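Local coordinates for aminomethyltransferase (Bartonella henselae, PDB 3GIR), which belongs to the aminomethyltransferase family, pairing a folate-binding-type domain with a C-terminal barrel domain, at residues T35-E43 and I227-E235. Sequence-based numbering, arbitrary orientation.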
ATOM      1  N   THR A  35      18.325   6.546   6.739  1.00 22.85           N
ATOM      2  CA  THR A  35      17.884   6.904   8.081  1.00 22.63           C
ATOM      3  C   THR A  35      16.587   7.770   8.011  1.00 20.61           C
ATOM      4  O   THR A  35      16.558   8.798   7.351  1.00 21.93           O
ATOM      5  CB  THR A  35      18.974   7.657   8.793  1.00 24.40           C
ATOM      6  OG1 THR A  35      20.099   6.759   8.927  1.00 28.68           O
ATOM      7  CG2 THR A  35      18.568   8.115  10.157  1.00 23.09           C
ATOM      8  N   LEU A  36      15.600   7.410   8.799  1.00 18.86           N
ATOM      9  CA  LEU A  36      14.375   8.218   8.944  1.00 18.69           C
ATOM     10  C   LEU A  36      14.688   9.535   9.574  1.00 19.73           C
ATOM     11  O   LEU A  36      15.431   9.624  10.569  1.00 19.65           O
ATOM     12  CB  LEU A  36      13.388   7.505   9.852  1.00 18.71           C
ATOM     13  CG  LEU A  36      12.755   6.256   9.262  1.00 17.34           C
ATOM     14  CD1 LEU A  36      12.047   5.442  10.378  1.00 18.05           C
ATOM     15  CD2 LEU A  36      11.797   6.557   8.067  1.00 19.23           C
ATOM     16  N   PRO A  37      14.115  10.592   9.009  1.00 19.48           N
ATOM     17  CA  PRO A  37      14.234  11.886   9.742  1.00 19.50           C
ATOM     18  C   PRO A  37      13.907  11.877  11.208  1.00 19.61           C
ATOM     19  O   PRO A  37      14.595  12.529  12.011  1.00 19.15           O
ATOM     20  CB  PRO A  37      13.235  12.763   8.957  1.00 19.13           C
ATOM     21  CG  PRO A  37      13.242  12.235   7.577  1.00 19.44           C
ATOM     22  CD  PRO A  37      13.348  10.726   7.769  1.00 18.10           C
ATOM     23  N   LEU A  38      12.878  11.132  11.630  1.00 17.11           N
ATOM     24  CA  LEU A  38      12.472  11.018  13.024  1.00 17.40           C
ATOM     25  C   LEU A  38      13.095   9.813  13.786  1.00 16.52           C
ATOM     26  O   LEU A  38      12.581   9.404  14.810  1.00 17.33           O
ATOM     27  CB  LEU A  38      10.968  10.937  13.085  1.00 18.40           C
ATOM     28  CG  LEU A  38      10.224  12.130  12.486  1.00 17.75           C
ATOM     29  CD1 LEU A  38       8.712  11.901  12.646  1.00 20.18           C
ATOM     30  CD2 LEU A  38      10.679  13.485  13.138  1.00 19.81           C
ATOM     31  N   TYR A  39      14.233   9.308  13.273  1.00 17.97           N
ATOM     32  CA  TYR A  39      14.914   8.166  13.893  1.00 18.06           C
ATOM     33  C   TYR A  39      15.056   8.325  15.391  1.00 18.33           C
ATOM     34  O   TYR A  39      14.761   7.401  16.153  1.00 18.17           O
ATOM     35  CB  TYR A  39      16.293   7.943  13.280  1.00 19.08           C
ATOM     36  CG  TYR A  39      17.113   6.914  14.032  1.00 22.80           C
ATOM     37  CD1 TYR A  39      16.900   5.572  13.823  1.00 25.28           C
ATOM     38  CD2 TYR A  39      18.031   7.302  15.001  1.00 27.78           C
ATOM     39  CE1 TYR A  39      17.643   4.581  14.485  1.00 29.42           C
ATOM     40  CE2 TYR A  39      18.773   6.309  15.723  1.00 32.60           C
ATOM     41  CZ  TYR A  39      18.551   4.958  15.428  1.00 33.12           C
ATOM     42  OH  TYR A  39      19.223   3.979  16.085  1.00 35.36           O
ATOM     43  N   GLU A  40      15.468   9.534  15.848  1.00 19.70           N
ATOM     44  CA  GLU A  40      15.645   9.698  17.296  1.00 22.04           C
ATOM     45  C   GLU A  40      14.378   9.494  18.149  1.00 20.69           C
ATOM     46  O   GLU A  40      14.442   8.990  19.292  1.00 20.03           O
ATOM     47  CB  GLU A  40      16.238  11.094  17.601  1.00 23.64           C
ATOM     48  CG  GLU A  40      17.676  11.210  17.221  1.00 31.88           C
ATOM     49  CD  GLU A  40      18.216  12.657  17.466  1.00 41.86           C
ATOM     50  OE1 GLU A  40      17.613  13.405  18.302  1.00 46.44           O
ATOM     51  OE2 GLU A  40      19.219  13.047  16.816  1.00 49.00           O
ATOM     52  N   LEU A  41      13.189   9.868  17.630  1.00 17.99           N
ATOM     53  CA  LEU A  41      11.950   9.582  18.294  1.00 17.36           C
ATOM     54  C   LEU A  41      11.731   8.079  18.445  1.00 15.58           C
ATOM     55  O   LEU A  41      11.203   7.626  19.484  1.00 18.02           O
ATOM     56  CB  LEU A  41      10.708  10.204  17.598  1.00 18.14           C
ATOM     57  CG  LEU A  41      10.548  11.707  17.548  1.00 17.24           C
ATOM     58  CD1 LEU A  41       9.170  12.122  16.954  1.00 19.09           C
ATOM     59  CD2 LEU A  41      10.753  12.258  18.995  1.00 20.27           C
ATOM     60  N   HIS A  42      12.082   7.346  17.414  1.00 16.47           N
ATOM     61  CA  HIS A  42      11.912   5.902  17.451  1.00 17.53           C
ATOM     62  C   HIS A  42      12.872   5.292  18.459  1.00 17.23           C
ATOM     63  O   HIS A  42      12.449   4.398  19.218  1.00 17.35           O
ATOM     64  CB  HIS A  42      12.041   5.272  16.059  1.00 18.00           C
ATOM     65  CG  HIS A  42      11.059   5.844  15.109  1.00 16.73           C
ATOM     66  ND1 HIS A  42       9.703   5.746  15.334  1.00 15.20           N
ATOM     67  CD2 HIS A  42      11.215   6.582  13.978  1.00 17.24           C
ATOM     68  CE1 HIS A  42       9.058   6.350  14.348  1.00 16.64           C
ATOM     69  NE2 HIS A  42       9.943   6.916  13.538  1.00 16.68           N
ATOM     70  N   GLU A  43      14.117   5.749  18.454  1.00 18.22           N
ATOM     71  CA  GLU A  43      15.128   5.278  19.403  1.00 22.29           C
ATOM     72  C   GLU A  43      14.633   5.556  20.836  1.00 21.87           C
ATOM     73  O   GLU A  43      14.633   4.639  21.710  1.00 21.96           O
ATOM     74  CB  GLU A  43      16.470   5.933  19.070  1.00 23.09           C
ATOM     75  CG  GLU A  43      17.676   5.096  19.303  1.00 33.33           C
ATOM     76  CD  GLU A  43      18.128   5.088  20.780  1.00 42.87           C
ATOM     77  OE1 GLU A  43      17.881   6.120  21.470  1.00 49.14           O
ATOM     78  OE2 GLU A  43      18.723   4.055  21.259  1.00 44.80           O
ATOM     79  N   ILE A 227      10.184  18.308   6.618  1.00 20.61           N
ATOM     80  CA  ILE A 227      11.009  17.625   7.619  1.00 21.05           C
ATOM     81  C   ILE A 227      11.228  18.457   8.895  1.00 20.77           C
ATOM     82  O   ILE A 227      11.092  17.921   9.989  1.00 21.74           O
ATOM     83  CB  ILE A 227      12.316  17.056   7.029  1.00 22.37           C
ATOM     84  CG1 ILE A 227      11.987  15.937   6.023  1.00 24.23           C
ATOM     85  CG2 ILE A 227      13.312  16.634   8.111  1.00 27.37           C
ATOM     86  CD1 ILE A 227      13.208  15.556   5.191  1.00 28.83           C
ATOM     87  N   GLY A 228      11.417  19.760   8.743  1.00 21.14           N
ATOM     88  CA  GLY A 228      11.627  20.602   9.936  1.00 21.92           C
ATOM     89  C   GLY A 228      10.441  20.818  10.827  1.00 22.31           C
ATOM     90  O   GLY A 228      10.596  21.285  11.980  1.00 24.08           O
ATOM     91  N   CYS A 229       9.241  20.483  10.354  1.00 21.20           N
ATOM     92  CA  CYS A 229       8.005  20.613  11.124  1.00 22.41           C
ATOM     93  C   CYS A 229       7.543  19.316  11.783  1.00 20.02           C
ATOM     94  O   CYS A 229       6.680  19.295  12.639  1.00 19.72           O
ATOM     95  CB  CYS A 229       6.835  21.005  10.234  1.00 23.06           C
ATOM     96  SG  CYS A 229       6.997  22.692   9.452  1.00 34.31           S
ATOM     97  N   ALA A 230       8.219  18.226  11.414  1.00 18.98           N
ATOM     98  CA  ALA A 230       7.672  16.919  11.682  1.00 18.89           C
ATOM     99  C   ALA A 230       7.830  16.444  13.071  1.00 17.68           C
ATOM    100  O   ALA A 230       6.948  15.777  13.567  1.00 18.21           O
ATOM    101  CB  ALA A 230       8.299  15.882  10.721  1.00 19.29           C
ATOM    102  N   ARG A 231       8.993  16.661  13.712  1.00 16.81           N
ATOM    103  CA  ARG A 231       9.195  16.125  15.049  1.00 18.04           C
ATOM    104  C   ARG A 231       8.168  16.662  16.011  1.00 17.99           C
ATOM    105  O   ARG A 231       7.547  15.948  16.794  1.00 18.97           O
ATOM    106  CB  ARG A 231      10.607  16.414  15.506  1.00 19.19           C
ATOM    107  CG  ARG A 231      10.975  15.849  16.818  1.00 22.24           C
ATOM    108  CD  ARG A 231      12.310  16.389  17.327  1.00 31.79           C
ATOM    109  NE  ARG A 231      12.445  15.981  18.712  1.00 39.31           N
ATOM    110  CZ  ARG A 231      13.187  14.981  19.181  1.00 43.05           C
ATOM    111  NH1 ARG A 231      13.991  14.232  18.394  1.00 44.78           N
ATOM    112  NH2 ARG A 231      13.148  14.762  20.500  1.00 44.83           N
ATOM    113  N   ALA A 232       7.937  17.972  15.941  1.00 17.42           N
ATOM    114  CA  ALA A 232       6.925  18.564  16.778  1.00 18.72           C
ATOM    115  C   ALA A 232       5.504  17.999  16.558  1.00 17.27           C
ATOM    116  O   ALA A 232       4.761  17.718  17.518  1.00 20.11           O
ATOM    117  CB  ALA A 232       6.995  20.136  16.654  1.00 19.43           C
ATOM    118  N   LEU A 233       5.085  17.791  15.322  1.00 16.06           N
ATOM    119  CA  LEU A 233       3.822  17.217  15.050  1.00 16.00           C
ATOM    120  C   LEU A 233       3.717  15.791  15.626  1.00 16.21           C
ATOM    121  O   LEU A 233       2.723  15.403  16.204  1.00 18.06           O
ATOM    122  CB  LEU A 233       3.531  17.208  13.553  1.00 16.66           C
ATOM    123  CG  LEU A 233       2.237  16.510  13.133  1.00 17.16           C
ATOM    124  CD1 LEU A 233       0.984  17.140  13.826  1.00 20.41           C
ATOM    125  CD2 LEU A 233       2.046  16.374  11.614  1.00 22.60           C
ATOM    126  N   ALA A 234       4.725  14.992  15.350  1.00 15.31           N
ATOM    127  CA  ALA A 234       4.684  13.625  15.859  1.00 15.62           C
ATOM    128  C   ALA A 234       4.605  13.558  17.357  1.00 17.40           C
ATOM    129  O   ALA A 234       3.782  12.781  17.873  1.00 19.13           O
ATOM    130  CB  ALA A 234       5.894  12.828  15.370  1.00 16.03           C
ATOM    131  N   GLU A 235       5.342  14.412  18.064  1.00 18.40           N
ATOM    132  CA  GLU A 235       5.264  14.449  19.505  1.00 21.22           C
ATOM    133  C   GLU A 235       3.899  14.914  19.954  1.00 19.88           C
ATOM    134  O   GLU A 235       3.364  14.395  20.937  1.00 21.09           O
ATOM    135  CB  GLU A 235       6.354  15.330  20.098  1.00 20.96           C
ATOM    136  CG  GLU A 235       7.763  14.846  19.918  1.00 24.93           C
ATOM    137  CD  GLU A 235       8.827  15.937  20.297  1.00 36.21           C
ATOM    138  OE1 GLU A 235       8.561  17.168  20.077  1.00 42.38           O
ATOM    139  OE2 GLU A 235       9.921  15.568  20.787  1.00 41.63           O
TER
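Two near-parallel helices pack here within the folate-binding-type domain: Leu38, just before helix 39-44, and Leu41 in its first turn lean on Ala230, Arg231 and Ala234 of helix 227-238. The segment axes make an angle of 26° and come no closer than 11.1 Å, a gap filled by the two leucines and the aliphatic chain of Arg231, set against the small Ala230 and Ala234. Leu38, at the N-cap position, pushes CD2 against the backbone of the facing helix, 3.6 Å from Arg231 CA, while its CD1 rests on Ala234 CB. Leu41 CD1 meets the Ala234 methyl too, 3.7 Å from Ala234 CB. Toward the N-terminal ends of both segments, Pro37 and Ile227 cross at about a right angle, Pro37 CB lying 4.0 Å from Ile227 CG2. Val173 of strand 173-178 touches Pro37, Leu38, Ile227 and Ala230, placing both segments against the mixed sheet that holds this strand.

Arg231 closes the outer side. With CG anti to the backbone N (chi1 -176°) and the chain extended as far as NE, its guanidinium reaches across to the first helix, where Leu41 CD2 sits over the centre of one face, 3.7 Å from Arg231 CZ. On its own helix, one turn on, Glu235 OE2 forms a salt bridge with Arg231 NE at 3.3 Å and takes weak, bent hydrogen bonds from NE and NH2. Glu40 answers from the other helix with a long salt bridge, OE1 to Arg231 NH1 at 3.7 Å, its carboxylate turned 71° from the guanidinium plane. The attraction to Glu40 is thus probably more electrostatic than directional: apolar packing joins the helices, and an arginine between two carboxylates spans their exposed margin.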